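Long-range contacts in succinate dehydrogenase subunit A (Mycolicibacterium smegmatis, PDB 7D6V), which probably oxidises succinate to fumarate as the FAD-carrying flavoprotein subunit of the Sdh1 complex, passing the electrons on toward quinone: residues Val205-Gly210 against His230-Arg235; Ala239-Glu244 against Leu580-Val585; Gly392-Asp397 against Gly412-Gly417. All coordinates share one frame; numbering follows the deposited sequence.

Interaction 1 of 3, residues Val205-Gly210 against His230-Arg235. With FAD (flavin-adenine dinucleotide), chain D.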
loop_
_atom_site.group_PDB
_atom_site.type_symbol
_atom_site.label_atom_id
_atom_site.label_comp_id
_atom_site.label_asym_id
_atom_site.label_seq_id
_atom_site.Cartn_x
_atom_site.Cartn_y
_atom_site.Cartn_z
ATOM N N VAL A 205 -7.444 21.935 -19.482
ATOM C CA VAL A 205 -7.395 20.532 -19.087
ATOM C C VAL A 205 -5.935 20.124 -18.937
ATOM O O VAL A 205 -5.115 20.414 -19.812
ATOM C CB VAL A 205 -8.111 19.629 -20.112
ATOM C CG1 VAL A 205 -7.690 18.181 -19.947
ATOM C CG2 VAL A 205 -9.615 19.758 -19.973
ATOM N N VAL A 206 -5.610 19.462 -17.828
ATOM C CA VAL A 206 -4.300 18.859 -17.607
ATOM C C VAL A 206 -4.476 17.349 -17.641
ATOM O O VAL A 206 -5.302 16.803 -16.903
ATOM C CB VAL A 206 -3.681 19.311 -16.274
ATOM C CG1 VAL A 206 -2.333 18.645 -16.065
ATOM C CG2 VAL A 206 -3.543 20.816 -16.236
ATOM N N LEU A 207 -3.702 16.672 -18.489
ATOM C CA LEU A 207 -4.016 15.271 -18.772
ATOM C C LEU A 207 -3.476 14.327 -17.701
ATOM O O LEU A 207 -4.250 13.755 -16.935
ATOM C CB LEU A 207 -3.506 14.898 -20.165
ATOM C CG LEU A 207 -4.584 15.190 -21.212
ATOM C CD1 LEU A 207 -4.112 14.870 -22.607
ATOM C CD2 LEU A 207 -5.854 14.421 -20.890
ATOM N N ALA A 208 -2.158 14.191 -17.595
ATOM C CA ALA A 208 -1.511 13.396 -16.542
ATOM C C ALA A 208 -2.194 12.041 -16.309
ATOM O O ALA A 208 -2.631 11.722 -15.204
ATOM C CB ALA A 208 -1.448 14.195 -15.240
ATOM N N THR A 209 -2.259 11.225 -17.363
ATOM C CA THR A 209 -3.057 10.002 -17.340
ATOM C C THR A 209 -2.238 8.716 -17.246
ATOM O O THR A 209 -2.826 7.637 -17.138
ATOM C CB THR A 209 -3.955 9.935 -18.574
ATOM O OG1 THR A 209 -3.164 10.136 -19.749
ATOM C CG2 THR A 209 -5.042 10.986 -18.506
ATOM N N GLY A 210 -0.910 8.789 -17.280
ATOM C CA GLY A 210 -0.116 7.583 -17.120
ATOM C C GLY A 210 0.312 6.952 -18.438
ATOM O O GLY A 210 0.532 7.630 -19.440
ATOM N N HIS A 230 -3.136 9.785 -24.036
ATOM C CA HIS A 230 -2.502 9.777 -25.349
ATOM C C HIS A 230 -3.549 9.874 -26.449
ATOM O O HIS A 230 -3.495 10.767 -27.301
ATOM C CB HIS A 230 -1.666 8.509 -25.525
ATOM C CG HIS A 230 -0.577 8.346 -24.511
ATOM N ND1 HIS A 230 0.744 8.612 -24.790
ATOM C CD2 HIS A 230 -0.612 7.929 -23.223
ATOM C CE1 HIS A 230 1.477 8.373 -23.718
ATOM N NE2 HIS A 230 0.678 7.958 -22.753
ATOM N N ALA A 231 -4.546 8.988 -26.408
ATOM C CA ALA A 231 -5.609 9.009 -27.405
ATOM C C ALA A 231 -6.497 10.236 -27.261
ATOM O O ALA A 231 -6.975 10.767 -28.266
ATOM C CB ALA A 231 -6.445 7.737 -27.306
ATOM N N LEU A 232 -6.725 10.701 -26.031
ATOM C CA LEU A 232 -7.549 11.887 -25.827
ATOM C C LEU A 232 -6.923 13.113 -26.477
ATOM O O LEU A 232 -7.582 13.834 -27.232
ATOM C CB LEU A 232 -7.766 12.122 -24.332
ATOM C CG LEU A 232 -8.911 11.355 -23.673
ATOM C CD1 LEU A 232 -8.891 11.551 -22.169
ATOM C CD2 LEU A 232 -10.237 11.793 -24.250
ATOM N N ALA A 233 -5.640 13.359 -26.204
ATOM C CA ALA A 233 -4.949 14.485 -26.820
ATOM C C ALA A 233 -4.826 14.298 -28.323
ATOM O O ALA A 233 -4.944 15.262 -29.091
ATOM C CB ALA A 233 -3.569 14.661 -26.190
ATOM N N LEU A 234 -4.606 13.061 -28.763
ATOM C CA LEU A 234 -4.422 12.807 -30.182
ATOM C C LEU A 234 -5.710 13.065 -30.957
ATOM O O LEU A 234 -5.676 13.597 -32.072
ATOM C CB LEU A 234 -3.921 11.375 -30.356
ATOM C CG LEU A 234 -3.407 10.869 -31.691
ATOM C CD1 LEU A 234 -2.188 11.665 -32.103
ATOM C CD2 LEU A 234 -3.058 9.411 -31.548
ATOM N N ARG A 235 -6.860 12.715 -30.374
ATOM C CA ARG A 235 -8.144 13.004 -31.006
ATOM C C ARG A 235 -8.570 14.455 -30.819
ATOM O O ARG A 235 -9.341 14.975 -31.632
ATOM C CB ARG A 235 -9.226 12.068 -30.464
ATOM C CG ARG A 235 -9.078 10.623 -30.908
ATOM C CD ARG A 235 -10.323 9.804 -30.599
ATOM N NE ARG A 235 -10.626 9.762 -29.173
ATOM C CZ ARG A 235 -10.301 8.756 -28.371
ATOM N NH1 ARG A 235 -10.614 8.804 -27.085
ATOM N NH2 ARG A 235 -9.662 7.703 -28.851
HETATM P PA FAD D . -0.356 7.556 -12.457
HETATM O O1A FAD D . -0.337 8.105 -11.079
HETATM O O2A FAD D . 0.211 6.214 -12.713
HETATM O O5B FAD D . -1.886 7.490 -12.910
HETATM C C5B FAD D . -2.504 8.454 -13.743
HETATM C C4B FAD D . -3.899 8.762 -13.226
HETATM O O4B FAD D . -4.765 9.094 -14.306
HETATM C C3B FAD D . -4.568 7.610 -12.516
HETATM O O3B FAD D . -5.192 8.138 -11.356
HETATM C C2B FAD D . -5.645 7.152 -13.464
HETATM O O2B FAD D . -6.768 6.595 -12.794
HETATM C C1B FAD D . -6.011 8.436 -14.148
HETATM N N9A FAD D . -6.640 8.185 -15.454
HETATM C C8A FAD D . -6.114 7.506 -16.472
HETATM N N7A FAD D . -6.963 7.477 -17.515
HETATM C C5A FAD D . -8.062 8.149 -17.160
HETATM C C6A FAD D . -9.347 8.503 -17.780
HETATM N N6A FAD D . -9.647 8.124 -19.032
HETATM N N1A FAD D . -10.215 9.219 -17.056
HETATM C C2A FAD D . -9.945 9.618 -15.810
HETATM N N3A FAD D . -8.804 9.332 -15.188
HETATM C C4A FAD D . -7.842 8.616 -15.799
HETATM N N1 FAD D . 9.516 5.166 -11.437
HETATM C C2 FAD D . 10.571 5.490 -10.663
HETATM O O2 FAD D . 11.116 6.583 -10.837
HETATM N N3 FAD D . 11.059 4.687 -9.716
HETATM C C4 FAD D . 10.534 3.494 -9.471
HETATM O O4 FAD D . 11.003 2.766 -8.587
HETATM C C4X FAD D . 9.379 3.052 -10.269
HETATM N N5 FAD D . 8.799 1.858 -10.071
HETATM C C5X FAD D . 7.744 1.489 -10.813
HETATM C C6 FAD D . 7.156 0.254 -10.594
HETATM C C7 FAD D . 6.072 -0.138 -11.356
HETATM C C7M FAD D . 5.428 -1.473 -11.129
HETATM C C8 FAD D . 5.543 0.761 -12.401
HETATM C C8M FAD D . 4.365 0.336 -13.228
HETATM C C9 FAD D . 6.122 1.996 -12.623
HETATM C C9A FAD D . 7.206 2.386 -11.864
HETATM N N10 FAD D . 7.796 3.632 -12.088
HETATM C C10 FAD D . 8.889 3.989 -11.294
HETATM C "C1'" FAD D . 7.279 4.541 -13.105
HETATM C "C2'" FAD D . 6.479 5.650 -12.431
HETATM O "O2'" FAD D . 5.773 5.133 -11.306
HETATM C "C3'" FAD D . 5.443 6.262 -13.357
HETATM O "O3'" FAD D . 6.118 6.915 -14.423
HETATM C "C4'" FAD D . 4.599 7.286 -12.614
HETATM O "O4'" FAD D . 3.907 6.653 -11.548
HETATM C "C5'" FAD D . 3.574 7.951 -13.511
HETATM O "O5'" FAD D . 2.718 8.719 -12.678
HETATM P P FAD D . 1.520 9.603 -13.248
HETATM O O1P FAD D . 1.119 10.542 -12.167
HETATM O O2P FAD D . 1.899 10.162 -14.573
HETATM O O3P FAD D . 0.327 8.556 -13.508
#
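L207 forks onto L232 and A233 just past the end of strand 204-206, in the Rossmann-type fold that binds FAD. The strand belongs to a parallel sheet, between strands 11-14 and 408-409. The other side of the contact is helix 230-236. L207 buries more area here than any other residue of the two segments. Its CD1 lies 3.6 Å from A233 CB. Its CD2 faces L232 CD1, at 4.4 Å. I14 and L408 of the neighbouring strands also touch L207, so the leucine joins helix and sheet.

H230 makes the second link, from the first turn of the helix. Its CG lies beside its own backbone N, anti to the carbonyl carbon (chi1 -59°), and the ring end comes closer to the loop than CB does. NE2 gives a weak hydrogen bond to G210 O, 3.3 Å long and bent to 150° at the hydrogen. The oxygen sits at the ring edge, near its plane.

A208 and T209 lie between these two links; with G210 they belong to the FAD pocket. T209 OG1 is hydrogen-bonded to D228 O. T209 O lies 3.4 Å from FAD C8A, and T209 CB is 3.9 Å from the same carbon.

Interaction 2 of 3, residues Ala239-Glu244 against Leu580-Val585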
loop_
_atom_site.group_PDB
_atom_site.type_symbol
_atom_site.label_atom_id
_atom_site.label_comp_id
_atom_site.label_asym_id
_atom_site.label_seq_id
_atom_site.Cartn_x
_atom_site.Cartn_y
_atom_site.Cartn_z
ATOM N N ALA A 239 -0.312 16.255 -30.550
ATOM C CA ALA A 239 0.623 15.367 -31.215
ATOM C C ALA A 239 1.357 14.522 -30.187
ATOM O O ALA A 239 1.461 14.882 -29.013
ATOM C CB ALA A 239 1.619 16.159 -32.058
ATOM N N LEU A 240 1.866 13.386 -30.650
ATOM C CA LEU A 240 2.618 12.455 -29.826
ATOM C C LEU A 240 4.025 12.316 -30.388
ATOM O O LEU A 240 4.232 12.380 -31.602
ATOM C CB LEU A 240 1.930 11.086 -29.776
ATOM C CG LEU A 240 0.990 10.763 -28.611
ATOM C CD1 LEU A 240 -0.053 11.839 -28.420
ATOM C CD2 LEU A 240 0.320 9.430 -28.859
ATOM N N ILE A 241 4.999 12.135 -29.497
ATOM C CA ILE A 241 6.391 11.982 -29.891
ATOM C C ILE A 241 6.971 10.758 -29.200
ATOM O O ILE A 241 6.503 10.332 -28.144
ATOM C CB ILE A 241 7.246 13.223 -29.557
ATOM C CG1 ILE A 241 7.145 13.563 -28.072
ATOM C CG2 ILE A 241 6.817 14.403 -30.385
ATOM C CD1 ILE A 241 8.228 14.493 -27.596
ATOM N N ASN A 242 8.009 10.197 -29.820
ATOM C CA ASN A 242 8.821 9.132 -29.231
ATOM C C ASN A 242 7.987 7.923 -28.823
ATOM O O ASN A 242 8.290 7.259 -27.832
ATOM C CB ASN A 242 9.617 9.649 -28.031
ATOM C CG ASN A 242 10.619 10.707 -28.413
ATOM O OD1 ASN A 242 10.952 10.867 -29.585
ATOM N ND2 ASN A 242 11.105 11.442 -27.426
ATOM N N MET A 243 6.940 7.612 -29.587
ATOM C CA MET A 243 6.070 6.504 -29.218
ATOM C C MET A 243 6.715 5.146 -29.452
ATOM O O MET A 243 6.199 4.143 -28.952
ATOM C CB MET A 243 4.751 6.594 -29.983
ATOM C CG MET A 243 3.804 7.655 -29.452
ATOM S SD MET A 243 3.828 7.797 -27.656
ATOM C CE MET A 243 2.690 6.501 -27.189
ATOM N N GLU A 244 7.823 5.090 -30.186
ATOM C CA GLU A 244 8.554 3.851 -30.402
ATOM C C GLU A 244 9.513 3.525 -29.268
ATOM O O GLU A 244 10.170 2.481 -29.314
ATOM C CB GLU A 244 9.332 3.922 -31.718
ATOM C CG GLU A 244 10.474 4.921 -31.716
ATOM C CD GLU A 244 10.037 6.324 -32.094
ATOM O OE1 GLU A 244 8.964 6.767 -31.643
ATOM O OE2 GLU A 244 10.774 6.991 -32.847
ATOM N N LEU A 580 12.357 13.772 -34.111
ATOM C CA LEU A 580 11.406 13.320 -33.104
ATOM C C LEU A 580 10.329 12.392 -33.633
ATOM O O LEU A 580 9.817 11.575 -32.865
ATOM C CB LEU A 580 10.728 14.513 -32.424
ATOM C CG LEU A 580 11.621 15.315 -31.485
ATOM C CD1 LEU A 580 10.884 16.534 -30.968
ATOM C CD2 LEU A 580 12.091 14.437 -30.341
ATOM N N LEU A 581 9.971 12.491 -34.913
ATOM C CA LEU A 581 9.066 11.536 -35.551
ATOM C C LEU A 581 7.683 11.565 -34.880
ATOM O O LEU A 581 7.271 10.654 -34.163
ATOM C CB LEU A 581 9.719 10.147 -35.533
ATOM C CG LEU A 581 9.093 8.929 -36.183
ATOM C CD1 LEU A 581 9.006 9.210 -37.661
ATOM C CD2 LEU A 581 9.949 7.711 -35.926
ATOM N N VAL A 582 6.995 12.689 -35.112
ATOM C CA VAL A 582 5.762 13.070 -34.424
ATOM C C VAL A 582 4.541 12.414 -35.063
ATOM O O VAL A 582 4.418 12.362 -36.290
ATOM C CB VAL A 582 5.627 14.604 -34.442
ATOM C CG1 VAL A 582 4.332 15.032 -33.821
ATOM C CG2 VAL A 582 6.796 15.246 -33.737
ATOM N N CYS A 583 3.610 11.942 -34.232
ATOM C CA CYS A 583 2.386 11.285 -34.683
ATOM C C CYS A 583 1.188 12.228 -34.609
ATOM O O CYS A 583 1.056 13.006 -33.661
ATOM C CB CYS A 583 2.098 10.041 -33.840
ATOM S SG CYS A 583 3.463 8.872 -33.715
ATOM N N ARG A 584 0.301 12.139 -35.604
ATOM C CA ARG A 584 -0.896 12.973 -35.648
ATOM C C ARG A 584 -2.051 12.189 -36.257
ATOM O O ARG A 584 -1.853 11.167 -36.913
ATOM C CB ARG A 584 -0.664 14.257 -36.451
ATOM C CG ARG A 584 -0.207 15.441 -35.631
ATOM C CD ARG A 584 0.322 16.536 -36.531
ATOM N NE ARG A 584 1.304 17.377 -35.857
ATOM C CZ ARG A 584 2.511 17.645 -36.343
ATOM N NH1 ARG A 584 2.887 17.134 -37.504
ATOM N NH2 ARG A 584 3.342 18.421 -35.664
ATOM N N VAL A 585 -3.269 12.690 -36.036
ATOM C CA VAL A 585 -4.496 12.074 -36.537
ATOM C C VAL A 585 -4.840 12.642 -37.907
ATOM O O VAL A 585 -4.767 13.856 -38.127
ATOM C CB VAL A 585 -5.657 12.287 -35.548
ATOM C CG1 VAL A 585 -6.992 12.115 -36.242
ATOM C CG2 VAL A 585 -5.551 11.321 -34.403
#
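A239, I241 and V582 meet on one side of an antiparallel beta bridge that joins a segment of the FAD-binding family region to one of the fumarate reductase C-terminal region. The bridge is a single hydrogen-bonded pair, L240 with C583. L240 N bonds to C583 O at 3.1 Å. C583 N returns the bond to L240 O at 2.7 Å. The paired strands are short. A239 is also backbone-bonded to E395, and I241 to G393, while strand 582-585 forms a two-stranded antiparallel sheet with strand 594-597.

V582 divides its methyls between two partners. CG1 is anti to the backbone N (chi1 176°) and reaches A239 CB at 3.4 Å. CG2 meets I241 CG2 at 3.5 Å, and these two side chains lie side by side, pointing the same way. CG1 also rests against one face of the R584 guanidinium, toward its rim. L240 and C583 meet CB to CB at 4.2 Å. The C583 sulfur comes near M243 CG, and C549 of helix 532-556 also touches C583.

Farther along, the side chains no longer run together. N242 and L580 cross obliquely, with the amide OD1 3.8 Å from L580 CD2. E244 is bent at chi2 (-87°), and its side chain crosses that of L581 at a slant, with OE2 toward CD2. OE2 is held by a salt bridge to R557. The same OE2 lies 3.3 Å from L581 CD2.

Interaction 3 of 3, residues Gly392-Asp397 against Gly412-Gly417. With FAD (flavin-adenine dinucleotide), chain D.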
loop_
_atom_site.group_PDB
_atom_site.type_symbol
_atom_site.label_atom_id
_atom_site.label_comp_id
_atom_site.label_asym_id
_atom_site.label_seq_id
_atom_site.Cartn_x
_atom_site.Cartn_y
_atom_site.Cartn_z
ATOM N N GLY A 392 7.577 7.893 -24.616
ATOM C CA GLY A 392 6.859 8.804 -25.477
ATOM C C GLY A 392 5.612 9.356 -24.817
ATOM O O GLY A 392 5.249 9.001 -23.698
ATOM N N GLY A 393 4.948 10.248 -25.537
ATOM C CA GLY A 393 3.735 10.846 -25.019
ATOM C C GLY A 393 3.413 12.130 -25.757
ATOM O O GLY A 393 3.892 12.362 -26.862
ATOM N N ILE A 394 2.594 12.954 -25.107
ATOM C CA ILE A 394 2.131 14.195 -25.712
ATOM C C ILE A 394 3.285 15.184 -25.789
ATOM O O ILE A 394 3.981 15.433 -24.796
ATOM C CB ILE A 394 0.951 14.767 -24.916
ATOM C CG1 ILE A 394 -0.165 13.731 -24.818
ATOM C CG2 ILE A 394 0.428 16.027 -25.571
ATOM C CD1 ILE A 394 -0.862 13.716 -23.493
ATOM N N GLU A 395 3.496 15.749 -26.974
ATOM C CA GLU A 395 4.558 16.725 -27.183
ATOM C C GLU A 395 4.217 18.010 -26.437
ATOM O O GLU A 395 3.219 18.668 -26.745
ATOM C CB GLU A 395 4.741 16.982 -28.674
ATOM C CG GLU A 395 5.972 17.784 -29.015
ATOM C CD GLU A 395 6.045 18.124 -30.484
ATOM O OE1 GLU A 395 4.986 18.389 -31.085
ATOM O OE2 GLU A 395 7.161 18.122 -31.042
ATOM N N VAL A 396 5.044 18.369 -25.461
ATOM C CA VAL A 396 4.766 19.488 -24.576
ATOM C C VAL A 396 5.700 20.640 -24.913
ATOM O O VAL A 396 6.770 20.465 -25.504
ATOM C CB VAL A 396 4.924 19.104 -23.089
ATOM C CG1 VAL A 396 3.981 17.995 -22.711
ATOM C CG2 VAL A 396 6.351 18.697 -22.797
ATOM N N ASP A 397 5.276 21.835 -24.539
ATOM C CA ASP A 397 6.215 22.928 -24.354
ATOM C C ASP A 397 7.025 22.647 -23.095
ATOM O O ASP A 397 6.450 22.254 -22.079
ATOM C CB ASP A 397 5.476 24.256 -24.235
ATOM C CG ASP A 397 6.403 25.447 -24.316
ATOM O OD1 ASP A 397 6.887 25.896 -23.258
ATOM O OD2 ASP A 397 6.650 25.935 -25.436
ATOM N N GLY A 412 3.765 14.014 -16.625
ATOM C CA GLY A 412 3.912 12.651 -16.155
ATOM C C GLY A 412 4.297 11.658 -17.229
ATOM O O GLY A 412 5.010 12.003 -18.174
ATOM N N GLU A 413 3.828 10.414 -17.096
ATOM C CA GLU A 413 4.166 9.388 -18.076
ATOM C C GLU A 413 3.478 9.627 -19.413
ATOM O O GLU A 413 4.033 9.283 -20.461
ATOM C CB GLU A 413 3.809 8.002 -17.543
ATOM C CG GLU A 413 4.407 6.873 -18.361
ATOM C CD GLU A 413 4.296 5.530 -17.678
ATOM O OE1 GLU A 413 3.933 5.496 -16.486
ATOM O OE2 GLU A 413 4.577 4.507 -18.332
ATOM N N CYS A 414 2.278 10.208 -19.402
ATOM C CA CYS A 414 1.599 10.526 -20.652
ATOM C C CYS A 414 2.301 11.629 -21.427
ATOM O O CYS A 414 2.005 11.815 -22.611
ATOM C CB CYS A 414 0.147 10.923 -20.381
ATOM S SG CYS A 414 -0.067 12.564 -19.673
ATOM N N SER A 415 3.205 12.364 -20.790
ATOM C CA SER A 415 4.000 13.379 -21.455
ATOM C C SER A 415 5.198 12.744 -22.156
ATOM O O SER A 415 5.641 11.644 -21.820
ATOM C CB SER A 415 4.471 14.426 -20.449
ATOM O OG SER A 415 5.074 15.524 -21.100
ATOM N N GLY A 416 5.723 13.456 -23.143
ATOM C CA GLY A 416 6.873 12.988 -23.887
ATOM C C GLY A 416 7.924 14.070 -24.019
ATOM O O GLY A 416 7.619 15.259 -24.095
ATOM N N GLY A 417 9.182 13.635 -24.037
ATOM C CA GLY A 417 10.278 14.549 -24.293
ATOM C C GLY A 417 11.409 14.523 -23.288
ATOM O O GLY A 417 12.575 14.645 -23.672
HETATM P PA FAD D . -0.356 7.556 -12.457
HETATM O O1A FAD D . -0.337 8.105 -11.079
HETATM O O2A FAD D . 0.211 6.214 -12.713
HETATM O O5B FAD D . -1.886 7.490 -12.910
HETATM C C5B FAD D . -2.504 8.454 -13.743
HETATM C C4B FAD D . -3.899 8.762 -13.226
HETATM O O4B FAD D . -4.765 9.094 -14.306
HETATM C C3B FAD D . -4.568 7.610 -12.516
HETATM O O3B FAD D . -5.192 8.138 -11.356
HETATM C C2B FAD D . -5.645 7.152 -13.464
HETATM O O2B FAD D . -6.768 6.595 -12.794
HETATM C C1B FAD D . -6.011 8.436 -14.148
HETATM N N9A FAD D . -6.640 8.185 -15.454
HETATM C C8A FAD D . -6.114 7.506 -16.472
HETATM N N7A FAD D . -6.963 7.477 -17.515
HETATM C C5A FAD D . -8.062 8.149 -17.160
HETATM C C6A FAD D . -9.347 8.503 -17.780
HETATM N N6A FAD D . -9.647 8.124 -19.032
HETATM N N1A FAD D . -10.215 9.219 -17.056
HETATM C C2A FAD D . -9.945 9.618 -15.810
HETATM N N3A FAD D . -8.804 9.332 -15.188
HETATM C C4A FAD D . -7.842 8.616 -15.799
HETATM N N1 FAD D . 9.516 5.166 -11.437
HETATM C C2 FAD D . 10.571 5.490 -10.663
HETATM O O2 FAD D . 11.116 6.583 -10.837
HETATM N N3 FAD D . 11.059 4.687 -9.716
HETATM C C4 FAD D . 10.534 3.494 -9.471
HETATM O O4 FAD D . 11.003 2.766 -8.587
HETATM C C4X FAD D . 9.379 3.052 -10.269
HETATM N N5 FAD D . 8.799 1.858 -10.071
HETATM C C5X FAD D . 7.744 1.489 -10.813
HETATM C C6 FAD D . 7.156 0.254 -10.594
HETATM C C7 FAD D . 6.072 -0.138 -11.356
HETATM C C7M FAD D . 5.428 -1.473 -11.129
HETATM C C8 FAD D . 5.543 0.761 -12.401
HETATM C C8M FAD D . 4.365 0.336 -13.228
HETATM C C9 FAD D . 6.122 1.996 -12.623
HETATM C C9A FAD D . 7.206 2.386 -11.864
HETATM N N10 FAD D . 7.796 3.632 -12.088
HETATM C C10 FAD D . 8.889 3.989 -11.294
HETATM C "C1'" FAD D . 7.279 4.541 -13.105
HETATM C "C2'" FAD D . 6.479 5.650 -12.431
HETATM O "O2'" FAD D . 5.773 5.133 -11.306
HETATM C "C3'" FAD D . 5.443 6.262 -13.357
HETATM O "O3'" FAD D . 6.118 6.915 -14.423
HETATM C "C4'" FAD D . 4.599 7.286 -12.614
HETATM O "O4'" FAD D . 3.907 6.653 -11.548
HETATM C "C5'" FAD D . 3.574 7.951 -13.511
HETATM O "O5'" FAD D . 2.718 8.719 -12.678
HETATM P P FAD D . 1.520 9.603 -13.248
HETATM O O1P FAD D . 1.119 10.542 -12.167
HETATM O O2P FAD D . 1.899 10.162 -14.573
HETATM O O3P FAD D . 0.327 8.556 -13.508
#
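I394 and C414 are joined by both backbone and side chain. I394 N bonds to C414 O at 2.8 Å. I394 O then accepts G416 N at 3.1 Å, but this donor sits well above the carbonyl plane. The two bonds make a parallel bridge between I394 and S415. G393 and G416 have no side chains, and their CA atoms come within 4.0 Å.

The I394 side chain is turned so that CG1 lies beside its own N (chi1 -56°). CG1 and CD1 pass along C414 O, and CD1 ends 4.1 Å from C414 SG. L207, L240 and A233 also touch I394. S415 OG lies on the same face of the sheet as I394, and V396 faces it with both methyls, CG1 the nearer.

E413 turns the other way, to the cofactor. Its N bonds to FAD O2P at 3.2 Å, nearly straight at 167°. Its chain is extended beyond CG and brings OE1 to 3.3 Å from the ribityl O3', a weak bond. OE2 has a weak bond from V390 N. An amide on the pyrophosphate and a carboxylate near the ribityl chain suit the FAD site of the succinate dehydrogenase/fumarate reductase flavoproteins.

How the interactions relate
Interactions 1 and 3 border FAD, and interaction 2 lies behind them. Interaction 1 touches the cofactor at the adenine and pyrophosphate, interaction 3 at the pyrophosphate and ribityl chain. Their centres are 9 Å apart. C414 joins them: its SG packs 3.4 Å from A208 N, and its CA lies 3.4 Å from H230 NE2. In interaction 2 the M243 side chain is about 13 Å from FAD, nearest atoms. Its strand 240-241 neighbours strand 383-395 of interaction 3. Probable hydrogen bonds run from I241 N to G393 O, 2.9 Å, and from E395 N to A239 O, 3.0 Å. H230 ND1 and M243 CE, 3.7 Å apart, bring interactions 1 and 2 together.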